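Local coordinates for protein Na-translocating NADH-quinone reductase subunit C NqrC (Shewanella oneidensis, PDB 4XHF) that binds flavin mononucleotide in its soluble fragment and belongs, as subunit C, to a sodium-translocating membrane complex of the Nqr family, at residues A[37-42]-A[58-63]; A[73-78]-A[111-116]; A[88-93]-A[115-120]; A[147-152]-A[159-164]; A[187-192]-A[209-214]. All coordinates share one frame; numbering follows the deposited sequence.

Along the chain the contacts open in the order 1 to 5, and interactions 2 and 3 end on the same strand, 113-123, sharing N115 and D116 with centres 9 Å apart. Interaction 1, between helices 29-48 and 58-66, touches interactions 3 and 4 where L41 packs on R118, F120 and Y148. Interactions 2, 3 and 4 all reach one antiparallel sheet, and through L41 helix 29-48 lies against the strands that interactions 3 and 4 use. Interaction 5 has its centre about 29 Å from that of interaction 1, across the chain's centre. All four segments of interactions 4 and 5 belong to the FMN-binding domain, where V151 packing on L190 links the central hairpin to the outer loops.

Interaction 1: residues A[37-42]-A[58-63]; sequences KRDELQ and EFRDIF
Q42 lays its CG over the centre of the F63 ring, a CH-pi contact of 3.6 Å from CG to the ring centroid, and this is the tight, buried half of the meeting between helices 29-48 and 58-66. Their short segments cross at 66°. The F63 ring is swung under Q42 because its CG stands anti to the backbone N (chi1 -176°). F59 fills in beside it, its CE2 3.6 Å from Q42 OE1, with the amide and ring planes nearly perpendicular. Farther out, toward solvent, polar groups take over. R60 grips D39 side-on: NE reaches OD1 at 2.9 Å and NH2 reaches OD2 at 2.8 Å. Both oxygens lie near the guanidinium plane, yet both are met from above the carboxylate plane. A water accepts from Q42 NE2 and donates to R60 O. Two nearly straight bonds thus fix the rotation of the D39 carboxylate, and the paired charges would be expected to favour its ionised form.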
# COMPACT_ATOMS: atom_id res chain seq x y z
N LYS A 37 11.18 -13.64 -1.06
CA LYS A 37 10.52 -12.35 -0.89
C LYS A 37 9.64 -12.01 -2.09
O LYS A 37 8.62 -11.33 -1.95
CB LYS A 37 11.56 -11.24 -0.69
CG LYS A 37 12.46 -11.43 0.53
CD LYS A 37 11.71 -11.23 1.84
CE LYS A 37 11.38 -9.76 2.09
NZ LYS A 37 10.84 -9.53 3.46
N ARG A 38 10.03 -12.49 -3.27
CA ARG A 38 9.24 -12.25 -4.47
C ARG A 38 7.93 -13.02 -4.41
O ARG A 38 6.90 -12.54 -4.88
CB ARG A 38 10.03 -12.64 -5.72
CG ARG A 38 9.56 -11.93 -6.98
CD ARG A 38 10.32 -12.38 -8.22
NE ARG A 38 11.77 -12.37 -8.02
CZ ARG A 38 12.50 -13.44 -7.71
NH1 ARG A 38 11.95 -14.63 -7.58
NH2 ARG A 38 13.81 -13.30 -7.56
N ASP A 39 7.97 -14.22 -3.84
CA ASP A 39 6.77 -15.03 -3.67
C ASP A 39 5.80 -14.36 -2.70
O ASP A 39 4.61 -14.27 -2.96
CB ASP A 39 7.12 -16.43 -3.17
CG ASP A 39 7.76 -17.29 -4.24
OD1 ASP A 39 7.65 -16.96 -5.44
OD2 ASP A 39 8.37 -18.32 -3.88
N GLU A 40 6.33 -13.91 -1.56
CA GLU A 40 5.52 -13.20 -0.57
C GLU A 40 4.94 -11.93 -1.18
O GLU A 40 3.77 -11.61 -0.99
CB GLU A 40 6.36 -12.87 0.66
CG GLU A 40 6.82 -14.09 1.44
CD GLU A 40 7.85 -13.77 2.52
OE1 GLU A 40 8.20 -12.58 2.67
OE2 GLU A 40 8.29 -14.71 3.21
N LEU A 41 5.77 -11.21 -1.93
CA LEU A 41 5.35 -9.99 -2.62
C LEU A 41 4.17 -10.26 -3.55
O LEU A 41 3.16 -9.56 -3.50
CB LEU A 41 6.52 -9.41 -3.41
CG LEU A 41 6.25 -8.15 -4.23
CD1 LEU A 41 5.82 -7.00 -3.33
CD2 LEU A 41 7.48 -7.76 -5.02
N GLN A 42 4.30 -11.28 -4.40
CA GLN A 42 3.25 -11.63 -5.34
C GLN A 42 1.95 -11.97 -4.62
O GLN A 42 0.87 -11.56 -5.05
CB GLN A 42 3.70 -12.81 -6.22
CG GLN A 42 4.73 -12.43 -7.28
CD GLN A 42 5.19 -13.62 -8.09
OE1 GLN A 42 5.42 -14.71 -7.56
NE2 GLN A 42 5.34 -13.42 -9.40
N GLU A 58 0.28 -21.76 -8.33
CA GLU A 58 -0.45 -21.11 -9.42
C GLU A 58 -0.45 -19.59 -9.27
O GLU A 58 -0.64 -18.87 -10.25
CB GLU A 58 -1.89 -21.61 -9.47
CG GLU A 58 -2.03 -23.03 -10.01
CD GLU A 58 -3.44 -23.58 -9.85
OE1 GLU A 58 -4.35 -22.80 -9.52
OE2 GLU A 58 -3.62 -24.80 -10.04
N PHE A 59 -0.23 -19.10 -8.05
CA PHE A 59 -0.23 -17.66 -7.80
C PHE A 59 0.84 -16.95 -8.62
O PHE A 59 0.67 -15.78 -8.99
CB PHE A 59 -0.03 -17.37 -6.31
CG PHE A 59 1.37 -17.62 -5.83
CD1 PHE A 59 1.76 -18.89 -5.44
CD2 PHE A 59 2.29 -16.59 -5.77
CE1 PHE A 59 3.05 -19.12 -5.00
CE2 PHE A 59 3.58 -16.82 -5.34
CZ PHE A 59 3.96 -18.09 -4.95
N ARG A 60 1.93 -17.64 -8.91
CA ARG A 60 3.00 -17.09 -9.73
C ARG A 60 2.51 -16.84 -11.15
O ARG A 60 2.80 -15.80 -11.75
CB ARG A 60 4.21 -18.02 -9.75
CG ARG A 60 4.89 -18.20 -8.40
CD ARG A 60 6.30 -18.75 -8.57
NE ARG A 60 6.94 -19.05 -7.29
CZ ARG A 60 7.12 -20.28 -6.79
NH1 ARG A 60 6.70 -21.36 -7.45
NH2 ARG A 60 7.73 -20.43 -5.62
N ASP A 61 1.78 -17.82 -11.69
CA ASP A 61 1.26 -17.73 -13.05
C ASP A 61 0.16 -16.68 -13.12
O ASP A 61 0.05 -15.95 -14.10
CB ASP A 61 0.72 -19.09 -13.51
CG ASP A 61 1.69 -20.22 -13.26
OD1 ASP A 61 2.91 -19.97 -13.20
OD2 ASP A 61 1.23 -21.38 -13.12
N ILE A 62 -0.66 -16.61 -12.08
CA ILE A 62 -1.76 -15.65 -12.02
C ILE A 62 -1.20 -14.24 -11.95
O ILE A 62 -1.68 -13.34 -12.63
CB ILE A 62 -2.67 -15.93 -10.80
CG1 ILE A 62 -3.39 -17.26 -11.00
CG2 ILE A 62 -3.70 -14.81 -10.62
CD1 ILE A 62 -4.09 -17.79 -9.77
N PHE A 63 -0.16 -14.05 -11.14
CA PHE A 63 0.50 -12.76 -11.02
C PHE A 63 1.09 -12.34 -12.36
O PHE A 63 0.88 -11.21 -12.82
CB PHE A 63 1.59 -12.82 -9.95
CG PHE A 63 2.26 -11.49 -9.69
CD1 PHE A 63 3.29 -11.05 -10.51
CD2 PHE A 63 1.87 -10.70 -8.62
CE1 PHE A 63 3.91 -9.83 -10.27
CE2 PHE A 63 2.49 -9.49 -8.38
CZ PHE A 63 3.51 -9.06 -9.20
O HOH W 1 5.66 -14.98 -11.68

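Interaction 2: residues A[73-78]-A[111-116]; sequences NLDTGK and KTRAND
N73 and D116 pair as an antiparallel, non-hydrogen-bonded bridge where strand 67-73 meets strand 113-123, and from N73 the chain turns off in an Asx motif toward strand 79-80. Their side chains lie on the same face of the sheet with the amide and carboxylate planes 64° apart. A water donates to D116 OD1 and is held weakly by N73 ND2. One residue on, L74 slants across R113 and sets its CD1 over one face of the guanidinium, 3.7 Å from NE, while the same methyl comes near A114 O. The bends of the arginine at chi2 and chi3 turn its head toward L74 and A114 O. D75 comes instead to the guanidinium edge: R113 NH2 gives OD1 a straight salt-bridge hydrogen bond of 3.2 Å from above the carboxylate plane, the two flat groups being 46° apart. R113 is held from further sides, since NE bonds to A114 O at 3.0 Å and NH1 to the carbonyl of E238, and W234 of helix 221-234 packs on both L74 and R113. Between the backbones, L74 N donates to N115 O. In the turn itself N73 OD1 takes the backbone N of T76 at 3.0 Å, in the carbonyl plane on a lone pair, and T76 OG1 in turn accepts from K78 N, an ST turn.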
# COMPACT_ATOMS: atom_id res chain seq x y z
N ASN A 73 8.22 7.43 -10.97
CA ASN A 73 8.76 8.61 -10.30
C ASN A 73 7.66 9.33 -9.53
O ASN A 73 6.70 9.80 -10.12
CB ASN A 73 9.40 9.54 -11.32
CG ASN A 73 10.14 10.69 -10.67
OD1 ASN A 73 9.53 11.68 -10.26
ND2 ASN A 73 11.46 10.57 -10.58
N LEU A 74 7.82 9.40 -8.22
CA LEU A 74 6.77 9.94 -7.36
C LEU A 74 6.48 11.41 -7.62
O LEU A 74 5.33 11.84 -7.55
CB LEU A 74 7.16 9.74 -5.89
CG LEU A 74 7.00 8.31 -5.36
CD1 LEU A 74 7.74 8.14 -4.05
CD2 LEU A 74 5.53 7.95 -5.20
N ASP A 75 7.52 12.18 -7.93
CA ASP A 75 7.36 13.61 -8.16
C ASP A 75 6.65 13.92 -9.48
O ASP A 75 5.80 14.81 -9.54
CB ASP A 75 8.72 14.31 -8.14
CG ASP A 75 9.34 14.36 -6.76
OD1 ASP A 75 8.59 14.53 -5.77
OD2 ASP A 75 10.58 14.22 -6.65
N THR A 76 6.99 13.17 -10.53
CA THR A 76 6.47 13.44 -11.86
C THR A 76 5.31 12.52 -12.24
O THR A 76 4.46 12.88 -13.04
CB THR A 76 7.57 13.29 -12.94
OG1 THR A 76 7.93 11.91 -13.07
CG2 THR A 76 8.80 14.11 -12.57
N GLY A 77 5.29 11.33 -11.65
CA GLY A 77 4.29 10.33 -11.98
C GLY A 77 4.68 9.51 -13.20
O GLY A 77 3.92 8.64 -13.64
N LYS A 78 5.85 9.80 -13.76
CA LYS A 78 6.34 9.08 -14.93
C LYS A 78 6.86 7.70 -14.56
O LYS A 78 7.32 7.47 -13.44
CB LYS A 78 7.45 9.88 -15.63
CG LYS A 78 8.08 9.16 -16.83
CD LYS A 78 9.09 10.04 -17.56
CE LYS A 78 10.35 10.28 -16.75
NZ LYS A 78 11.10 9.01 -16.48
N LYS A 111 11.02 10.22 7.72
CA LYS A 111 12.30 10.94 7.70
C LYS A 111 12.88 11.12 6.30
O LYS A 111 13.33 12.22 5.95
CB LYS A 111 13.32 10.22 8.59
CG LYS A 111 12.96 10.21 10.06
CD LYS A 111 13.19 11.56 10.73
CE LYS A 111 14.67 11.92 10.81
NZ LYS A 111 14.91 13.14 11.62
N THR A 112 12.88 10.07 5.50
CA THR A 112 13.39 10.14 4.14
C THR A 112 12.47 9.36 3.20
O THR A 112 11.84 8.39 3.62
CB THR A 112 14.83 9.59 4.04
OG1 THR A 112 15.32 9.72 2.70
CG2 THR A 112 14.90 8.13 4.47
N ARG A 113 12.37 9.81 1.96
CA ARG A 113 11.49 9.19 0.97
C ARG A 113 12.24 8.90 -0.32
O ARG A 113 12.95 9.76 -0.84
CB ARG A 113 10.29 10.09 0.68
CG ARG A 113 9.16 9.40 -0.06
CD ARG A 113 8.40 10.37 -0.95
NE ARG A 113 9.22 10.84 -2.06
CZ ARG A 113 8.85 11.76 -2.93
NH1 ARG A 113 7.65 12.34 -2.84
NH2 ARG A 113 9.67 12.12 -3.91
N ALA A 114 12.08 7.69 -0.84
CA ALA A 114 12.66 7.32 -2.13
C ALA A 114 12.07 8.19 -3.23
O ALA A 114 10.94 8.68 -3.11
CB ALA A 114 12.42 5.85 -2.42
N ASN A 115 12.82 8.38 -4.31
CA ASN A 115 12.33 9.15 -5.44
C ASN A 115 11.34 8.33 -6.27
O ASN A 115 10.38 8.87 -6.81
CB ASN A 115 13.49 9.61 -6.32
CG ASN A 115 14.38 10.63 -5.63
OD1 ASN A 115 13.94 11.33 -4.72
ND2 ASN A 115 15.62 10.72 -6.07
N ASP A 116 11.60 7.02 -6.35
CA ASP A 116 10.75 6.11 -7.11
C ASP A 116 10.05 5.11 -6.21
O ASP A 116 10.59 4.68 -5.19
CB ASP A 116 11.59 5.34 -8.15
CG ASP A 116 12.27 6.26 -9.14
OD1 ASP A 116 11.84 7.42 -9.29
OD2 ASP A 116 13.25 5.81 -9.78
O HOH W 2 14.07 8.71 -9.97

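Interaction 3: residues A[88-93]-A[115-120]; sequences FDERMA and NDARVF
E90 reaches from the first turn of helix 90-95 to the backbone of strand 113-123, where R118 N donates to its OE2 at 3.0 Å along an almost straight line (177°). The donor comes in from above the carboxylate plane. The other oxygen, OE1, stands 3.8 Å from R118 NH2, a long salt bridge with the carboxylate and guanidinium planes 63° apart. Water fills in that long approach: one molecule donates to E90 OE1 and to R118 O and accepts from R118 NE at 2.9 Å, lying at the guanidinium edge. A second donates to E90 OE2 and to D116 O, so the carboxylate is tied to the strand at several points. F88, two residues before the helix, points at the strand, its ring coming no nearer than 4.4 Å (CE2 to D116 O). The helix start is a classic N-cap, with D89 OD1 accepting from M92 N at 3.2 Å and more weakly from R91 N. This cap sets the turn from which E90 extends. On the strand side, a bend at chi3 (56°) turns the R118 head toward the loop ahead of the helix, where NH1 donates to V85 O. L41 of helix 29-48 packs on the same side chain.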
# COMPACT_ATOMS: atom_id res chain seq x y z
N PHE A 88 13.42 -4.96 -6.92
CA PHE A 88 13.74 -3.60 -6.50
C PHE A 88 13.64 -3.47 -4.98
O PHE A 88 12.62 -3.81 -4.38
CB PHE A 88 12.81 -2.60 -7.19
CG PHE A 88 13.13 -1.17 -6.89
CD1 PHE A 88 14.19 -0.54 -7.53
CD2 PHE A 88 12.37 -0.44 -5.99
CE1 PHE A 88 14.49 0.79 -7.26
CE2 PHE A 88 12.67 0.88 -5.73
CZ PHE A 88 13.72 1.50 -6.36
N ASP A 89 14.72 -2.98 -4.36
CA ASP A 89 14.77 -2.80 -2.91
C ASP A 89 14.34 -1.39 -2.52
O ASP A 89 15.11 -0.44 -2.66
CB ASP A 89 16.18 -3.08 -2.38
CG ASP A 89 16.23 -3.23 -0.87
OD1 ASP A 89 15.32 -2.72 -0.18
OD2 ASP A 89 17.19 -3.86 -0.37
N GLU A 90 13.11 -1.27 -2.02
CA GLU A 90 12.54 0.03 -1.70
C GLU A 90 13.06 0.57 -0.37
O GLU A 90 13.09 1.78 -0.15
CB GLU A 90 11.01 -0.06 -1.66
CG GLU A 90 10.38 -0.29 -3.03
CD GLU A 90 8.88 -0.06 -3.03
OE1 GLU A 90 8.13 -0.94 -2.54
OE2 GLU A 90 8.44 1.01 -3.52
N ARG A 91 13.46 -0.33 0.52
CA ARG A 91 14.04 0.07 1.80
C ARG A 91 15.36 0.78 1.54
O ARG A 91 15.65 1.82 2.14
CB ARG A 91 14.27 -1.14 2.71
CG ARG A 91 13.08 -2.06 2.90
CD ARG A 91 12.00 -1.44 3.77
NE ARG A 91 10.85 -2.34 3.92
CZ ARG A 91 10.66 -3.18 4.93
NH1 ARG A 91 11.53 -3.25 5.94
NH2 ARG A 91 9.58 -3.95 4.95
N MET A 92 16.15 0.22 0.63
CA MET A 92 17.46 0.74 0.29
C MET A 92 17.35 2.04 -0.50
O MET A 92 18.10 2.98 -0.28
CB MET A 92 18.25 -0.30 -0.52
CG MET A 92 19.70 0.07 -0.79
SD MET A 92 20.48 -1.05 -1.97
CE MET A 92 20.31 -2.63 -1.13
N ALA A 93 16.39 2.08 -1.43
CA ALA A 93 16.19 3.25 -2.27
C ALA A 93 15.79 4.47 -1.46
O ALA A 93 16.09 5.60 -1.84
CB ALA A 93 15.13 2.95 -3.32
N ASN A 115 12.82 8.38 -4.31
CA ASN A 115 12.33 9.15 -5.44
C ASN A 115 11.34 8.33 -6.27
O ASN A 115 10.38 8.87 -6.81
CB ASN A 115 13.49 9.61 -6.32
CG ASN A 115 14.38 10.63 -5.63
OD1 ASN A 115 13.94 11.33 -4.72
ND2 ASN A 115 15.62 10.72 -6.07
N ASP A 116 11.60 7.02 -6.35
CA ASP A 116 10.75 6.11 -7.11
C ASP A 116 10.05 5.11 -6.21
O ASP A 116 10.59 4.68 -5.19
CB ASP A 116 11.59 5.34 -8.15
CG ASP A 116 12.27 6.26 -9.14
OD1 ASP A 116 11.84 7.42 -9.29
OD2 ASP A 116 13.25 5.81 -9.78
N ALA A 117 8.83 4.74 -6.59
CA ALA A 117 8.06 3.72 -5.89
C ALA A 117 7.65 2.61 -6.85
O ALA A 117 7.39 2.87 -8.03
CB ALA A 117 6.84 4.33 -5.24
N ARG A 118 7.61 1.38 -6.35
CA ARG A 118 7.14 0.26 -7.14
C ARG A 118 5.64 0.09 -6.94
O ARG A 118 5.18 -0.05 -5.82
CB ARG A 118 7.87 -1.03 -6.76
CG ARG A 118 7.32 -2.28 -7.44
CD ARG A 118 8.11 -3.50 -7.02
NE ARG A 118 8.11 -3.67 -5.57
CZ ARG A 118 8.95 -4.46 -4.91
NH1 ARG A 118 9.86 -5.17 -5.57
NH2 ARG A 118 8.88 -4.54 -3.59
N VAL A 119 4.90 0.11 -8.04
CA VAL A 119 3.45 -0.04 -8.00
C VAL A 119 3.03 -1.18 -8.93
O VAL A 119 3.82 -1.64 -9.75
CB VAL A 119 2.73 1.26 -8.41
CG1 VAL A 119 3.09 2.38 -7.45
CG2 VAL A 119 3.08 1.66 -9.83
N PHE A 120 1.79 -1.62 -8.78
CA PHE A 120 1.27 -2.75 -9.54
C PHE A 120 -0.11 -2.46 -10.12
O PHE A 120 -1.04 -2.16 -9.38
CB PHE A 120 1.20 -4.00 -8.67
CG PHE A 120 2.49 -4.34 -7.99
CD1 PHE A 120 2.80 -3.79 -6.75
CD2 PHE A 120 3.38 -5.22 -8.57
CE1 PHE A 120 3.98 -4.11 -6.12
CE2 PHE A 120 4.57 -5.54 -7.95
CZ PHE A 120 4.87 -4.99 -6.72
O HOH W 3 6.20 -2.11 -3.97
O HOH W 4 10.90 2.71 -3.30

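Interaction 4: residues A[147-152]-A[159-164]; sequences GYVAVE and KGVVVY
A150 O is gripped by two backbone amides of the facing strand: K159 N at 2.6 Å, tilted from the carbonyl plane, and G160 N in a weak bond at 3.3 Å. Beyond this point the pairing is regular. A150 N donates to G160 O, while Y148 and V162 exchange a pair of bonds, the shorter being Y148 N to V162 O at 2.7 Å. V149 and V161 lie side by side on one face, pointing the same way, with CG2 atoms 4.2 Å apart; F235 packs on V149 and W185 on V161. On the face of Y148 and V162, helix 29-48 packs through L41, M47 and A48. The two tyrosines meet rim to rim, CE2 of Y148 to CE2 of Y164, with planes 25° apart. For Y164, chi1 of 67° puts CG between the backbone N and the carbonyl carbon, which brings the ring close to G147, CD2 3.7 Å from its CA; there a water donates to G147 O and also bonds Y164 OH. The ring of Y44 stacks on Y164. Strands 144-151 and 158-165 thus make an antiparallel beta hairpin, with K159 and G160 both opposite A150 as a classic beta bulge.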
# COMPACT_ATOMS: atom_id res chain seq x y z
N GLY A 147 2.97 -2.09 4.39
CA GLY A 147 1.86 -2.79 3.77
C GLY A 147 1.58 -2.34 2.35
O GLY A 147 2.37 -1.61 1.75
N TYR A 148 0.44 -2.79 1.82
CA TYR A 148 -0.01 -2.42 0.49
C TYR A 148 -1.49 -2.06 0.51
O TYR A 148 -2.26 -2.65 1.27
CB TYR A 148 0.24 -3.56 -0.51
CG TYR A 148 1.70 -3.89 -0.73
CD1 TYR A 148 2.44 -3.25 -1.72
CD2 TYR A 148 2.34 -4.85 0.05
CE1 TYR A 148 3.77 -3.55 -1.92
CE2 TYR A 148 3.67 -5.16 -0.15
CZ TYR A 148 4.38 -4.50 -1.13
OH TYR A 148 5.71 -4.81 -1.33
N VAL A 149 -1.87 -1.08 -0.30
CA VAL A 149 -3.27 -0.72 -0.50
C VAL A 149 -3.65 -0.83 -1.97
O VAL A 149 -3.02 -0.23 -2.84
CB VAL A 149 -3.56 0.72 -0.03
CG1 VAL A 149 -5.04 1.06 -0.23
CG2 VAL A 149 -3.18 0.89 1.42
N ALA A 150 -4.69 -1.62 -2.24
CA ALA A 150 -5.24 -1.74 -3.58
C ALA A 150 -6.41 -0.78 -3.71
O ALA A 150 -7.34 -0.81 -2.90
CB ALA A 150 -5.69 -3.16 -3.85
N VAL A 151 -6.37 0.07 -4.73
CA VAL A 151 -7.43 1.04 -4.97
C VAL A 151 -8.09 0.77 -6.32
O VAL A 151 -7.42 0.36 -7.26
CB VAL A 151 -6.90 2.50 -4.92
CG1 VAL A 151 -6.38 2.83 -3.53
CG2 VAL A 151 -5.80 2.72 -5.95
N GLU A 152 -9.39 0.98 -6.39
CA GLU A 152 -10.13 0.80 -7.63
C GLU A 152 -9.75 1.90 -8.63
O GLU A 152 -9.15 2.90 -8.24
CB GLU A 152 -11.64 0.80 -7.37
CG GLU A 152 -12.11 -0.30 -6.42
CD GLU A 152 -13.62 -0.41 -6.34
OE1 GLU A 152 -14.31 0.45 -6.94
OE2 GLU A 152 -14.12 -1.35 -5.70
N LYS A 159 -9.79 -1.42 -2.53
CA LYS A 159 -10.08 -2.79 -2.94
C LYS A 159 -9.51 -3.79 -1.94
O LYS A 159 -9.88 -4.96 -1.94
CB LYS A 159 -9.51 -3.06 -4.34
CG LYS A 159 -10.02 -4.32 -5.02
CD LYS A 159 -11.44 -4.14 -5.55
CE LYS A 159 -11.92 -5.36 -6.31
NZ LYS A 159 -11.06 -5.65 -7.50
N GLY A 160 -8.59 -3.33 -1.10
CA GLY A 160 -8.00 -4.18 -0.08
C GLY A 160 -6.76 -3.59 0.54
O GLY A 160 -5.99 -2.89 -0.12
N VAL A 161 -6.57 -3.87 1.83
CA VAL A 161 -5.38 -3.44 2.55
C VAL A 161 -4.67 -4.66 3.14
O VAL A 161 -5.30 -5.53 3.73
CB VAL A 161 -5.74 -2.46 3.68
CG1 VAL A 161 -4.50 -2.09 4.49
CG2 VAL A 161 -6.39 -1.22 3.11
N VAL A 162 -3.35 -4.70 2.96
CA VAL A 162 -2.53 -5.78 3.48
C VAL A 162 -1.33 -5.20 4.22
O VAL A 162 -0.49 -4.53 3.62
CB VAL A 162 -2.03 -6.71 2.36
CG1 VAL A 162 -1.10 -7.79 2.91
CG2 VAL A 162 -3.20 -7.35 1.63
N VAL A 163 -1.25 -5.45 5.52
CA VAL A 163 -0.08 -5.08 6.31
C VAL A 163 0.71 -6.36 6.58
O VAL A 163 0.14 -7.36 7.01
CB VAL A 163 -0.48 -4.39 7.64
CG1 VAL A 163 0.74 -4.14 8.52
CG2 VAL A 163 -1.20 -3.08 7.36
N TYR A 164 2.01 -6.32 6.32
CA TYR A 164 2.84 -7.52 6.38
C TYR A 164 4.04 -7.40 7.33
O TYR A 164 4.73 -8.39 7.57
CB TYR A 164 3.34 -7.87 4.97
CG TYR A 164 4.30 -6.86 4.38
CD1 TYR A 164 5.66 -6.92 4.66
CD2 TYR A 164 3.85 -5.86 3.53
CE1 TYR A 164 6.54 -6.01 4.12
CE2 TYR A 164 4.73 -4.94 2.99
CZ TYR A 164 6.07 -5.02 3.29
OH TYR A 164 6.96 -4.12 2.76
O HOH W 5 5.38 -1.42 1.82

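Interaction 5: residues A[187-192]-A[209-214]; sequences GKQLFD and GDIHGV
The H212 imidazole is met at its edge by Q189 O, with I211 CG2 over the centre of one face. Its ND1 donates to that carbonyl at 2.9 Å, nearly in the ring plane, though it meets Q189 O from above the carbonyl plane, not on a lone pair. F191 O lies at the edge too, 3.1 Å from CE1. The histidine belongs to a type I beta turn, D210 to G213, that leads into strand 213-215 of a two-stranded parallel sheet, and the loop 187-192 runs along this turn. The backbone joins them where Q189 N donates to I211 O at 2.9 Å. Across that bond the Q189 side chain slants over I211, CG and CD each 3.5 Å from CD1, while its NE2 is held by T157. I211 reaches the glutamine because CG1 stands anti to the backbone N (chi1 -162°). Next to it K188 bends at chi2 and runs along the turn, its aliphatic part passing close to I211 O and G213 O. The loop is tied in turn to N156 and I158. At the end of the lysine, NZ donates to D210 O at 2.7 Å and more weakly to G213 O; G213 N reaches D210 O from the opposite face of the carbonyl plane.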
# COMPACT_ATOMS: atom_id res chain seq x y z
N GLY A 187 -13.87 -1.41 0.50
CA GLY A 187 -15.04 -0.64 0.11
C GLY A 187 -15.00 0.80 0.60
O GLY A 187 -15.78 1.63 0.15
N LYS A 188 -14.10 1.08 1.54
CA LYS A 188 -13.96 2.43 2.07
C LYS A 188 -13.33 3.34 1.03
O LYS A 188 -12.71 2.87 0.08
CB LYS A 188 -13.12 2.41 3.35
CG LYS A 188 -13.70 1.54 4.46
CD LYS A 188 -15.02 2.08 4.98
CE LYS A 188 -15.62 1.17 6.03
NZ LYS A 188 -16.78 1.80 6.71
N GLN A 189 -13.48 4.65 1.22
CA GLN A 189 -12.97 5.63 0.26
C GLN A 189 -12.00 6.62 0.91
O GLN A 189 -12.28 7.18 1.96
CB GLN A 189 -14.14 6.38 -0.38
CG GLN A 189 -14.93 5.53 -1.36
CD GLN A 189 -15.98 6.33 -2.11
OE1 GLN A 189 -16.55 7.28 -1.58
NE2 GLN A 189 -16.23 5.94 -3.36
N LEU A 190 -10.86 6.81 0.25
CA LEU A 190 -9.78 7.64 0.78
C LEU A 190 -10.13 9.12 0.85
O LEU A 190 -9.79 9.79 1.83
CB LEU A 190 -8.52 7.45 -0.06
CG LEU A 190 -7.86 6.07 0.02
CD1 LEU A 190 -6.96 5.85 -1.17
CD2 LEU A 190 -7.06 5.94 1.31
N PHE A 191 -10.80 9.62 -0.18
CA PHE A 191 -11.03 11.06 -0.33
C PHE A 191 -12.51 11.45 -0.32
O PHE A 191 -13.37 10.63 -0.64
CB PHE A 191 -10.41 11.55 -1.64
CG PHE A 191 -8.99 11.12 -1.83
CD1 PHE A 191 -7.96 11.83 -1.24
CD2 PHE A 191 -8.68 10.02 -2.61
CE1 PHE A 191 -6.65 11.45 -1.42
CE2 PHE A 191 -7.37 9.63 -2.79
CZ PHE A 191 -6.36 10.34 -2.20
N ASP A 192 -12.78 12.70 0.04
CA ASP A 192 -14.12 13.25 -0.05
C ASP A 192 -14.35 13.90 -1.42
O ASP A 192 -13.52 13.76 -2.32
CB ASP A 192 -14.37 14.27 1.08
CG ASP A 192 -13.40 15.44 1.07
OD1 ASP A 192 -12.92 15.84 -0.01
OD2 ASP A 192 -13.12 15.97 2.17
N GLY A 209 -22.68 2.80 6.40
CA GLY A 209 -22.76 4.00 5.58
C GLY A 209 -21.61 4.97 5.80
O GLY A 209 -21.47 5.95 5.07
N ASP A 210 -20.80 4.70 6.82
CA ASP A 210 -19.64 5.54 7.11
C ASP A 210 -18.45 5.14 6.23
O ASP A 210 -17.59 4.37 6.66
CB ASP A 210 -19.27 5.45 8.58
CG ASP A 210 -18.27 6.50 9.01
OD1 ASP A 210 -17.69 7.17 8.13
OD2 ASP A 210 -18.05 6.66 10.23
N ILE A 211 -18.40 5.67 5.02
CA ILE A 211 -17.48 5.17 4.00
C ILE A 211 -16.05 5.68 4.21
O ILE A 211 -15.12 5.22 3.55
CB ILE A 211 -17.97 5.56 2.58
CG1 ILE A 211 -17.27 4.70 1.52
CG2 ILE A 211 -17.77 7.05 2.32
CD1 ILE A 211 -18.00 4.68 0.18
N HIS A 212 -15.87 6.61 5.15
CA HIS A 212 -14.55 7.13 5.48
C HIS A 212 -14.08 6.66 6.85
O HIS A 212 -13.07 7.13 7.37
CB HIS A 212 -14.54 8.66 5.44
CG HIS A 212 -14.95 9.23 4.12
ND1 HIS A 212 -14.24 9.00 2.96
CD2 HIS A 212 -15.98 10.03 3.78
CE1 HIS A 212 -14.83 9.63 1.96
NE2 HIS A 212 -15.89 10.26 2.43
N GLY A 213 -14.82 5.72 7.44
CA GLY A 213 -14.53 5.25 8.79
C GLY A 213 -14.04 3.82 8.85
O GLY A 213 -14.50 2.97 8.09
N VAL A 214 -13.09 3.57 9.74
CA VAL A 214 -12.62 2.21 10.02
C VAL A 214 -12.55 2.01 11.53
O VAL A 214 -12.14 2.91 12.26
CB VAL A 214 -11.22 1.94 9.42
CG1 VAL A 214 -10.83 0.48 9.61
CG2 VAL A 214 -11.19 2.32 7.95